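Local structure of dipicolinate synthase, B chain (Bacillus cereus, 3MCU) at residues I90-F101 with L126-N137; H16-E27 with W57-T65. The protein probably works together with dipicolinate synthase subunit A to oxidise dihydrodipicolinate to dipicolinate, with NADP as the electron acceptor, during sporulation. One frame throughout, in Å; residues are numbered along the deposited sequence.

Contact 1 (I90-F101 with L126-N137); sequences IAPLTGNSMSKF and LAVSTNDALGLN. With PO4 (phosphate ion), chain J.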
loop_
_atom_site.group_PDB
_atom_site.type_symbol
_atom_site.label_atom_id
_atom_site.label_comp_id
_atom_site.label_asym_id
_atom_site.label_seq_id
_atom_site.Cartn_x
_atom_site.Cartn_y
_atom_site.Cartn_z
ATOM N N ILE D 90 -13.474 -10.191 17.677
ATOM C CA ILE D 90 -12.155 -10.092 18.302
ATOM C C ILE D 90 -12.140 -8.868 19.220
ATOM O O ILE D 90 -12.366 -7.742 18.780
ATOM C CB ILE D 90 -11.018 -9.960 17.272
ATOM C CG1 ILE D 90 -11.101 -11.055 16.197
ATOM C CG2 ILE D 90 -9.651 -9.969 17.983
ATOM C CD1 ILE D 90 -10.021 -10.901 15.090
ATOM N N ALA D 91 -11.897 -9.088 20.502
ATOM C CA ALA D 91 -12.029 -8.009 21.454
ATOM C C ALA D 91 -11.399 -8.401 22.781
ATOM O O ALA D 91 -11.831 -9.359 23.410
ATOM C CB ALA D 91 -13.508 -7.654 21.638
ATOM N N PRO D 92 -10.361 -7.664 23.202
ATOM C CA PRO D 92 -9.795 -6.540 22.446
ATOM C C PRO D 92 -8.957 -6.979 21.254
ATOM O O PRO D 92 -8.449 -8.092 21.205
ATOM C CB PRO D 92 -8.886 -5.848 23.478
ATOM C CG PRO D 92 -8.477 -6.940 24.400
ATOM C CD PRO D 92 -9.679 -7.862 24.495
ATOM N N LEU D 93 -8.825 -6.083 20.290
ATOM C CA LEU D 93 -7.971 -6.303 19.139
ATOM C C LEU D 93 -6.746 -5.403 19.308
ATOM O O LEU D 93 -6.851 -4.182 19.233
ATOM C CB LEU D 93 -8.732 -5.927 17.873
ATOM C CG LEU D 93 -8.303 -6.446 16.499
ATOM C CD1 LEU D 93 -7.937 -5.313 15.571
ATOM C CD2 LEU D 93 -7.215 -7.492 16.570
ATOM N N THR D 94 -5.591 -6.010 19.554
ATOM C CA THR D 94 -4.362 -5.251 19.728
ATOM C C THR D 94 -3.878 -4.687 18.400
ATOM O O THR D 94 -4.304 -5.127 17.346
ATOM C CB THR D 94 -3.235 -6.097 20.362
ATOM O OG1 THR D 94 -2.914 -7.197 19.503
ATOM C CG2 THR D 94 -3.648 -6.619 21.735
ATOM N N GLY D 95 -3.006 -3.691 18.468
ATOM C CA GLY D 95 -2.387 -3.147 17.279
ATOM C C GLY D 95 -1.635 -4.232 16.517
ATOM O O GLY D 95 -1.728 -4.330 15.299
ATOM N N ASN D 96 -0.900 -5.066 17.245
ATOM C CA ASN D 96 -0.155 -6.141 16.612
ATOM C C ASN D 96 -1.052 -7.083 15.795
ATOM O O ASN D 96 -0.740 -7.399 14.641
ATOM C CB ASN D 96 0.678 -6.920 17.639
ATOM C CG ASN D 96 1.552 -7.987 16.993
ATOM O OD1 ASN D 96 2.416 -7.688 16.162
ATOM N ND2 ASN D 96 1.319 -9.243 17.360
ATOM N N SER D 97 -2.166 -7.519 16.386
ATOM C CA SER D 97 -3.090 -8.438 15.698
ATOM C C SER D 97 -3.877 -7.738 14.583
ATOM O O SER D 97 -4.179 -8.330 13.567
ATOM C CB SER D 97 -4.072 -9.068 16.691
ATOM O OG SER D 97 -3.408 -9.838 17.678
HETATM N N MSE D 98 -4.212 -6.468 14.782
HETATM C CA MSE D 98 -4.882 -5.690 13.743
HETATM C C MSE D 98 -4.017 -5.564 12.479
HETATM O O MSE D 98 -4.503 -5.679 11.353
HETATM C CB MSE D 98 -5.222 -4.292 14.264
HETATM C CG MSE D 98 -5.878 -3.433 13.198
HETATM SE SE MSE D 98 -6.720 -1.814 13.889
HETATM C CE MSE D 98 -5.100 -0.750 14.169
ATOM N N SER D 99 -2.737 -5.298 12.677
ATOM C CA SER D 99 -1.794 -5.231 11.581
ATOM C C SER D 99 -1.702 -6.573 10.879
ATOM O O SER D 99 -1.740 -6.644 9.652
ATOM C CB SER D 99 -0.412 -4.826 12.096
ATOM O OG SER D 99 0.550 -4.965 11.065
ATOM N N LYS D 100 -1.583 -7.642 11.655
ATOM C CA LYS D 100 -1.508 -8.977 11.073
ATOM C C LYS D 100 -2.798 -9.348 10.318
ATOM O O LYS D 100 -2.747 -9.846 9.186
ATOM C CB LYS D 100 -1.153 -10.013 12.146
ATOM C CG LYS D 100 0.339 -10.025 12.534
ATOM C CD LYS D 100 0.599 -10.812 13.825
ATOM C CE LYS D 100 2.094 -11.077 14.005
ATOM N NZ LYS D 100 2.541 -11.129 15.433
ATOM N N PHE D 101 -3.950 -9.096 10.940
ATOM C CA PHE D 101 -5.241 -9.297 10.284
ATOM C C PHE D 101 -5.293 -8.534 8.954
ATOM O O PHE D 101 -5.599 -9.122 7.914
ATOM C CB PHE D 101 -6.394 -8.864 11.208
ATOM C CG PHE D 101 -7.760 -9.285 10.720
ATOM C CD1 PHE D 101 -7.938 -10.496 10.083
ATOM C CD2 PHE D 101 -8.859 -8.479 10.923
ATOM C CE1 PHE D 101 -9.177 -10.884 9.639
ATOM C CE2 PHE D 101 -10.106 -8.862 10.489
ATOM C CZ PHE D 101 -10.272 -10.058 9.847
ATOM N N LEU D 126 -14.634 -6.263 15.027
ATOM C CA LEU D 126 -13.372 -5.922 15.670
ATOM C C LEU D 126 -13.568 -4.792 16.682
ATOM O O LEU D 126 -14.232 -3.812 16.373
ATOM C CB LEU D 126 -12.374 -5.448 14.602
ATOM C CG LEU D 126 -11.981 -6.410 13.478
ATOM C CD1 LEU D 126 -11.046 -5.742 12.458
ATOM C CD2 LEU D 126 -11.324 -7.644 14.093
ATOM N N ALA D 127 -12.971 -4.917 17.869
ATOM C CA ALA D 127 -12.874 -3.797 18.831
ATOM C C ALA D 127 -11.434 -3.341 19.000
ATOM O O ALA D 127 -10.678 -3.902 19.803
ATOM C CB ALA D 127 -13.457 -4.177 20.198
ATOM N N VAL D 128 -11.064 -2.303 18.263
ATOM C CA VAL D 128 -9.701 -1.813 18.279
ATOM C C VAL D 128 -9.278 -1.260 19.623
ATOM O O VAL D 128 -10.089 -0.731 20.389
ATOM C CB VAL D 128 -9.481 -0.748 17.201
ATOM C CG1 VAL D 128 -9.919 -1.303 15.847
ATOM C CG2 VAL D 128 -10.272 0.491 17.522
ATOM N N SER D 129 -7.982 -1.405 19.882
ATOM C CA SER D 129 -7.311 -0.828 21.033
ATOM C C SER D 129 -5.803 -0.784 20.788
ATOM O O SER D 129 -5.095 -1.744 21.067
ATOM C CB SER D 129 -7.570 -1.665 22.274
ATOM O OG SER D 129 -6.802 -1.155 23.357
ATOM N N THR D 130 -5.307 0.329 20.274
ATOM C CA THR D 130 -3.880 0.465 20.071
ATOM C C THR D 130 -3.475 1.928 20.165
ATOM O O THR D 130 -4.218 2.806 19.725
ATOM C CB THR D 130 -3.439 -0.160 18.713
ATOM O OG1 THR D 130 -2.013 -0.130 18.606
ATOM C CG2 THR D 130 -4.053 0.571 17.536
ATOM N N ASN D 131 -2.293 2.182 20.733
ATOM C CA ASN D 131 -1.794 3.548 20.908
ATOM C C ASN D 131 -1.140 4.116 19.642
ATOM O O ASN D 131 -0.657 5.252 19.650
ATOM C CB ASN D 131 -0.836 3.641 22.116
ATOM C CG ASN D 131 0.511 2.948 21.869
ATOM O OD1 ASN D 131 0.965 2.835 20.729
ATOM N ND2 ASN D 131 1.156 2.497 22.941
ATOM N N ASP D 132 -1.131 3.332 18.560
ATOM C CA ASP D 132 -0.602 3.816 17.272
ATOM C C ASP D 132 -1.645 3.858 16.169
ATOM O O ASP D 132 -1.299 3.897 14.987
ATOM C CB ASP D 132 0.632 3.018 16.798
ATOM C CG ASP D 132 0.362 1.519 16.599
ATOM O OD1 ASP D 132 -0.798 1.056 16.693
ATOM O OD2 ASP D 132 1.338 0.777 16.347
ATOM N N ALA D 133 -2.917 3.863 16.554
ATOM C CA ALA D 133 -4.005 3.852 15.582
ATOM C C ALA D 133 -3.956 5.019 14.589
ATOM O O ALA D 133 -4.334 4.853 13.431
ATOM C CB ALA D 133 -5.364 3.794 16.289
ATOM N N LEU D 134 -3.520 6.197 15.039
ATOM C CA LEU D 134 -3.414 7.360 14.156
ATOM C C LEU D 134 -1.966 7.606 13.766
ATOM O O LEU D 134 -1.618 8.670 13.240
ATOM C CB LEU D 134 -3.972 8.630 14.809
ATOM C CG LEU D 134 -5.447 8.737 15.218
ATOM C CD1 LEU D 134 -5.647 9.967 16.122
ATOM C CD2 LEU D 134 -6.402 8.761 14.012
ATOM N N GLY D 135 -1.109 6.633 14.049
ATOM C CA GLY D 135 0.255 6.667 13.557
ATOM C C GLY D 135 0.382 5.623 12.463
ATOM O O GLY D 135 -0.409 5.607 11.514
ATOM N N LEU D 136 1.349 4.729 12.612
ATOM C CA LEU D 136 1.593 3.696 11.610
ATOM C C LEU D 136 0.453 2.683 11.431
ATOM O O LEU D 136 0.374 2.027 10.396
ATOM C CB LEU D 136 2.880 2.943 11.930
ATOM C CG LEU D 136 4.193 3.636 11.558
ATOM C CD1 LEU D 136 5.372 2.865 12.135
ATOM C CD2 LEU D 136 4.299 3.781 10.034
ATOM N N ASN D 137 -0.419 2.536 12.425
ATOM C CA ASN D 137 -1.435 1.504 12.311
ATOM C C ASN D 137 -2.681 1.994 11.573
ATOM O O ASN D 137 -3.572 1.211 11.260
ATOM C CB ASN D 137 -1.779 0.907 13.681
ATOM C CG ASN D 137 -1.754 -0.620 13.678
ATOM O OD1 ASN D 137 -1.939 -1.253 12.638
ATOM N ND2 ASN D 137 -1.528 -1.215 14.849
HETATM P P PO4 J . -1.094 -10.528 20.083
HETATM O O1 PO4 J . -2.236 -11.415 20.564
HETATM O O2 PO4 J . -1.102 -9.182 20.774
HETATM O O3 PO4 J . 0.212 -11.252 20.354
HETATM O O4 PO4 J . -1.210 -10.257 18.609
HETATM O O HOH W 1 -1.936 -2.337 21.415
#
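Ile90 and Leu126 pair as neighbours on parallel strands, and the register slips by one residue at a beta bulge around Pro92, whose preceding peptide is cis, before Leu93 pairs with Val128. Two sound backbone bonds flank the bulge: Ala127 N gives to Ile90 O at 3.0 Å, and Leu93 N to Ala127 O at 2.9 Å. On one face of the sheet Ile90 and Leu126 lie side by side, Ile90 CD1 being 3.6 Å from Leu126 CD2, while the other branch of Leu126, Leu126 CD1, meets the edge of the Phe101 ring in its plane. Helix 95-101 follows directly on the first strand, as at the strand-to-helix turns of Rossmann-like flavoprotein folds, and Thr94 caps it: its OG1, set between the backbone N and the carbonyl carbon (chi1 62°), accepts from Ser97 N and also binds a phosphate ion, probably from the crystallisation liquor, which Asn96 ND2 holds too. The selenomethionine Met98 runs from the helix to the second strand, its SE 3.8 Å from Val128 CG1 and its CE 3.4 Å from Asn137 CG. Asn137 ND2 donates almost straight (170°) to Gly95 O at 3.2 Å, from above the carbonyl plane and on the face opposite Ser99 N. The same amide nitrogen reaches Asp132 OD1 on its syn side but tilted out of the carboxylate plane, and Thr130 OG1 grips that oxygen from the other face at 2.6 Å.

Contact 2 (H16-E27 with W57-T65); sequences HCTYEEVMPHLE and WIKKIEEIT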
loop_
_atom_site.group_PDB
_atom_site.type_symbol
_atom_site.label_atom_id
_atom_site.label_comp_id
_atom_site.label_asym_id
_atom_site.label_seq_id
_atom_site.Cartn_x
_atom_site.Cartn_y
_atom_site.Cartn_z
ATOM N N HIS D 16 -3.362 -10.678 29.485
ATOM C CA HIS D 16 -4.498 -11.365 30.100
ATOM C C HIS D 16 -5.358 -10.433 30.965
ATOM O O HIS D 16 -6.584 -10.438 30.873
ATOM C CB HIS D 16 -4.024 -12.551 30.951
ATOM C CG HIS D 16 -3.027 -13.438 30.268
ATOM N ND1 HIS D 16 -1.980 -14.033 30.941
ATOM C CD2 HIS D 16 -2.918 -13.837 28.977
ATOM C CE1 HIS D 16 -1.269 -14.758 30.095
ATOM N NE2 HIS D 16 -1.816 -14.656 28.896
ATOM N N CYS D 17 -4.706 -9.641 31.811
ATOM C CA CYS D 17 -5.404 -8.790 32.777
ATOM C C CYS D 17 -6.361 -7.778 32.140
ATOM O O CYS D 17 -7.276 -7.277 32.798
ATOM C CB CYS D 17 -4.399 -8.066 33.679
ATOM S SG CYS D 17 -3.150 -7.092 32.794
ATOM N N THR D 18 -6.148 -7.483 30.859
ATOM C CA THR D 18 -6.958 -6.496 30.155
ATOM C C THR D 18 -8.275 -7.094 29.664
ATOM O O THR D 18 -8.987 -6.472 28.870
ATOM C CB THR D 18 -6.209 -5.926 28.933
ATOM O OG1 THR D 18 -6.365 -6.812 27.819
ATOM C CG2 THR D 18 -4.723 -5.749 29.240
ATOM N N TYR D 19 -8.598 -8.292 30.145
ATOM C CA TYR D 19 -9.728 -9.052 29.613
ATOM C C TYR D 19 -11.036 -8.981 30.414
ATOM O O TYR D 19 -12.083 -9.397 29.916
ATOM C CB TYR D 19 -9.345 -10.521 29.417
ATOM C CG TYR D 19 -8.339 -10.780 28.312
ATOM C CD1 TYR D 19 -8.058 -9.817 27.348
ATOM C CD2 TYR D 19 -7.682 -12.003 28.229
ATOM C CE1 TYR D 19 -7.142 -10.064 26.342
ATOM C CE2 TYR D 19 -6.770 -12.259 27.230
ATOM C CZ TYR D 19 -6.499 -11.291 26.286
ATOM O OH TYR D 19 -5.583 -11.562 25.288
ATOM N N GLU D 20 -10.991 -8.481 31.647
ATOM C CA GLU D 20 -12.207 -8.417 32.458
ATOM C C GLU D 20 -13.247 -7.484 31.850
ATOM O O GLU D 20 -14.389 -7.438 32.306
ATOM C CB GLU D 20 -11.912 -7.990 33.894
ATOM C CG GLU D 20 -11.325 -9.081 34.763
ATOM C CD GLU D 20 -9.812 -9.112 34.712
ATOM O OE1 GLU D 20 -9.252 -9.130 33.594
ATOM O OE2 GLU D 20 -9.184 -9.115 35.793
ATOM N N GLU D 21 -12.838 -6.735 30.828
ATOM C CA GLU D 21 -13.750 -5.859 30.097
ATOM C C GLU D 21 -14.621 -6.657 29.120
ATOM O O GLU D 21 -15.627 -6.143 28.613
ATOM C CB GLU D 21 -12.971 -4.771 29.357
ATOM N N VAL D 22 -14.231 -7.908 28.867
ATOM C CA VAL D 22 -14.968 -8.792 27.962
ATOM C C VAL D 22 -15.603 -9.987 28.691
ATOM O O VAL D 22 -16.497 -10.640 28.165
ATOM C CB VAL D 22 -14.082 -9.303 26.790
ATOM C CG1 VAL D 22 -13.419 -8.140 26.071
ATOM C CG2 VAL D 22 -13.038 -10.298 27.285
HETATM N N MSE D 23 -15.137 -10.268 29.901
HETATM C CA MSE D 23 -15.749 -11.297 30.740
HETATM C C MSE D 23 -17.275 -11.194 30.804
HETATM O O MSE D 23 -17.981 -12.177 30.596
HETATM C CB MSE D 23 -15.169 -11.231 32.152
HETATM C CG MSE D 23 -14.027 -12.176 32.387
HETATM SE SE MSE D 23 -14.675 -14.015 32.355
HETATM C CE MSE D 23 -13.098 -14.844 33.171
ATOM N N PRO D 24 -17.789 -9.999 31.118
ATOM C CA PRO D 24 -19.238 -9.785 31.133
ATOM C C PRO D 24 -19.878 -9.850 29.750
ATOM O O PRO D 24 -21.090 -10.052 29.665
ATOM C CB PRO D 24 -19.372 -8.370 31.702
ATOM C CG PRO D 24 -18.113 -8.134 32.449
ATOM C CD PRO D 24 -17.065 -8.837 31.659
ATOM N N HIS D 25 -19.092 -9.669 28.689
ATOM C CA HIS D 25 -19.648 -9.722 27.330
ATOM C C HIS D 25 -20.012 -11.137 26.912
ATOM O O HIS D 25 -21.074 -11.360 26.330
ATOM C CB HIS D 25 -18.726 -9.055 26.300
ATOM C CG HIS D 25 -18.667 -7.565 26.433
ATOM N ND1 HIS D 25 -19.750 -6.750 26.173
ATOM C CD2 HIS D 25 -17.661 -6.741 26.815
ATOM C CE1 HIS D 25 -19.413 -5.492 26.384
ATOM N NE2 HIS D 25 -18.152 -5.459 26.775
ATOM N N LEU D 26 -19.139 -12.092 27.217
ATOM C CA LEU D 26 -19.469 -13.496 26.997
ATOM C C LEU D 26 -20.809 -13.797 27.661
ATOM O O LEU D 26 -21.711 -14.369 27.051
ATOM C CB LEU D 26 -18.387 -14.406 27.575
ATOM C CG LEU D 26 -16.988 -14.236 26.979
ATOM C CD1 LEU D 26 -16.000 -15.180 27.651
ATOM C CD2 LEU D 26 -16.998 -14.450 25.473
ATOM N N GLU D 27 -20.923 -13.378 28.919
ATOM C CA GLU D 27 -22.136 -13.567 29.703
ATOM C C GLU D 27 -23.342 -12.911 29.034
ATOM O O GLU D 27 -24.422 -13.491 28.986
ATOM C CB GLU D 27 -21.936 -13.018 31.123
ATOM C CG GLU D 27 -22.680 -13.790 32.200
ATOM C CD GLU D 27 -21.760 -14.352 33.280
ATOM O OE1 GLU D 27 -22.196 -15.276 34.013
ATOM O OE2 GLU D 27 -20.607 -13.867 33.396
ATOM N N TRP D 57 -8.987 -18.222 34.631
ATOM C CA TRP D 57 -10.108 -17.493 34.053
ATOM C C TRP D 57 -10.545 -18.154 32.746
ATOM O O TRP D 57 -11.646 -17.910 32.249
ATOM C CB TRP D 57 -9.681 -16.051 33.788
ATOM C CG TRP D 57 -8.381 -15.991 33.047
ATOM C CD1 TRP D 57 -7.125 -16.078 33.581
ATOM C CD2 TRP D 57 -8.203 -15.858 31.629
ATOM N NE1 TRP D 57 -6.179 -16.000 32.585
ATOM C CE2 TRP D 57 -6.816 -15.864 31.378
ATOM C CE3 TRP D 57 -9.087 -15.730 30.549
ATOM C CZ2 TRP D 57 -6.288 -15.749 30.090
ATOM C CZ3 TRP D 57 -8.560 -15.614 29.272
ATOM C CH2 TRP D 57 -7.173 -15.625 29.053
ATOM N N ILE D 58 -9.668 -18.989 32.193
ATOM C CA ILE D 58 -9.949 -19.703 30.955
ATOM C C ILE D 58 -10.942 -20.836 31.176
ATOM O O ILE D 58 -11.873 -21.006 30.389
ATOM C CB ILE D 58 -8.669 -20.273 30.314
ATOM C CG1 ILE D 58 -7.429 -19.807 31.078
ATOM C CG2 ILE D 58 -8.579 -19.870 28.850
ATOM C CD1 ILE D 58 -6.131 -20.273 30.455
ATOM N N LYS D 59 -10.748 -21.613 32.240
ATOM C CA LYS D 59 -11.722 -22.650 32.576
ATOM C C LYS D 59 -13.048 -22.026 33.010
ATOM O O LYS D 59 -14.102 -22.645 32.884
ATOM C CB LYS D 59 -11.191 -23.644 33.622
ATOM C CG LYS D 59 -10.465 -23.033 34.812
ATOM C CD LYS D 59 -10.026 -24.116 35.802
ATOM C CE LYS D 59 -8.883 -23.647 36.702
ATOM N NZ LYS D 59 -9.293 -23.453 38.124
ATOM N N LYS D 60 -12.987 -20.794 33.503
ATOM C CA LYS D 60 -14.198 -20.056 33.838
ATOM C C LYS D 60 -14.945 -19.673 32.567
ATOM O O LYS D 60 -16.159 -19.863 32.467
ATOM C CB LYS D 60 -13.878 -18.804 34.651
ATOM C CG LYS D 60 -15.110 -17.968 34.958
ATOM C CD LYS D 60 -14.748 -16.647 35.614
ATOM C CE LYS D 60 -15.965 -15.735 35.714
ATOM N NZ LYS D 60 -15.654 -14.432 36.373
ATOM N N ILE D 61 -14.212 -19.123 31.604
ATOM C CA ILE D 61 -14.758 -18.828 30.281
ATOM C C ILE D 61 -15.343 -20.083 29.657
ATOM O O ILE D 61 -16.391 -20.046 29.027
ATOM C CB ILE D 61 -13.675 -18.292 29.332
ATOM C CG1 ILE D 61 -13.337 -16.843 29.661
ATOM C CG2 ILE D 61 -14.134 -18.389 27.886
ATOM C CD1 ILE D 61 -12.365 -16.228 28.672
ATOM N N GLU D 62 -14.656 -21.199 29.853
ATOM C CA GLU D 62 -15.071 -22.460 29.258
ATOM C C GLU D 62 -16.314 -23.033 29.940
ATOM O O GLU D 62 -17.101 -23.743 29.317
ATOM C CB GLU D 62 -13.913 -23.468 29.258
ATOM C CG GLU D 62 -12.699 -23.007 28.445
ATOM C CD GLU D 62 -11.713 -24.126 28.151
ATOM O OE1 GLU D 62 -10.767 -23.907 27.360
ATOM O OE2 GLU D 62 -11.883 -25.232 28.706
ATOM N N GLU D 63 -16.498 -22.711 31.215
ATOM C CA GLU D 63 -17.706 -23.126 31.912
ATOM C C GLU D 63 -18.883 -22.245 31.496
ATOM O O GLU D 63 -19.985 -22.738 31.254
ATOM C CB GLU D 63 -17.510 -23.072 33.428
ATOM C CG GLU D 63 -18.689 -23.616 34.218
ATOM C CD GLU D 63 -19.194 -22.631 35.255
ATOM O OE1 GLU D 63 -20.326 -22.817 35.758
ATOM O OE2 GLU D 63 -18.458 -21.668 35.561
ATOM N N ILE D 64 -18.632 -20.940 31.418
ATOM C CA ILE D 64 -19.627 -19.974 30.965
ATOM C C ILE D 64 -20.207 -20.353 29.602
ATOM O O ILE D 64 -21.423 -20.328 29.403
ATOM C CB ILE D 64 -19.023 -18.548 30.873
ATOM C CG1 ILE D 64 -18.632 -18.036 32.262
ATOM C CG2 ILE D 64 -19.999 -17.590 30.204
ATOM C CD1 ILE D 64 -18.074 -16.613 32.274
ATOM N N THR D 65 -19.329 -20.722 28.669
ATOM C CA THR D 65 -19.740 -20.968 27.291
ATOM C C THR D 65 -20.135 -22.418 27.022
ATOM O O THR D 65 -20.936 -22.694 26.134
ATOM C CB THR D 65 -18.631 -20.560 26.302
ATOM O OG1 THR D 65 -17.448 -21.319 26.569
ATOM C CG2 THR D 65 -18.322 -19.076 26.441
#
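Met23, a selenomethionine, drives its side chain into a hole formed by Trp57, Lys60, Ile61 and Ile64, a single knob-into-hole contact between helices 23-27 and 57-65, whose axes run 16° from parallel and 10.3 Å apart at their closest. A bend at chi2 (-68°) turns its end toward the second helix, where CE comes within 3.5 Å of Lys60 CD and equally close to the Trp57 carbonyl oxygen. Lys60 is extended beyond CG and lays its aliphatic chain obliquely across the selenium end. Trp57 carries the other end of the contact. Tyr19 turns an edge toward the face of its six-membered ring in an offset edge-to-face pair, the planes at 65° and Tyr19 CD2 3.7 Å from Trp57 CH2. His16 meets the same indole obliquely, its CG 4.0 Å from Trp57 CZ2, completing an aromatic cluster; Phe12 of strand 7-12 touches both Tyr19 and Trp57. Farther along, Ile64 places CD1 4.3 Å from Met23 SE and close to Glu27 OE2, while Leu26 CD1 rests 3.7 Å from Ile61 CG2. These two helices cover the parallel strands 7-12 and 35-40 of the mixed sheet. With apolar and aromatic surfaces doing the joining, cohesion here probably comes mainly from dispersion and the hydrophobic effect, with at most a weak electrostatic pull between Glu27 and Lys60.

Overall arrangement
From the N terminus, strand 7-12 leads through residues 16-22 into helix 23-31, and the chain returns by strand 35-40 to helix 57-65, where contact 2 closes its loop. Only after that does the chain enter strand 87-94 and open contact 1, which closes at strand 124-130 once helices 95-102 and 109-118 have been passed. The two loops are thus in series, neither nested nor crossed. Contact 2 joins two helices over one end of the sheet, and contact 1 joins neighbouring strands nearer its middle. Their centres lie about 20 Å apart, yet they meet where Pro92 packs against Tyr19 and Ala91 against Val22.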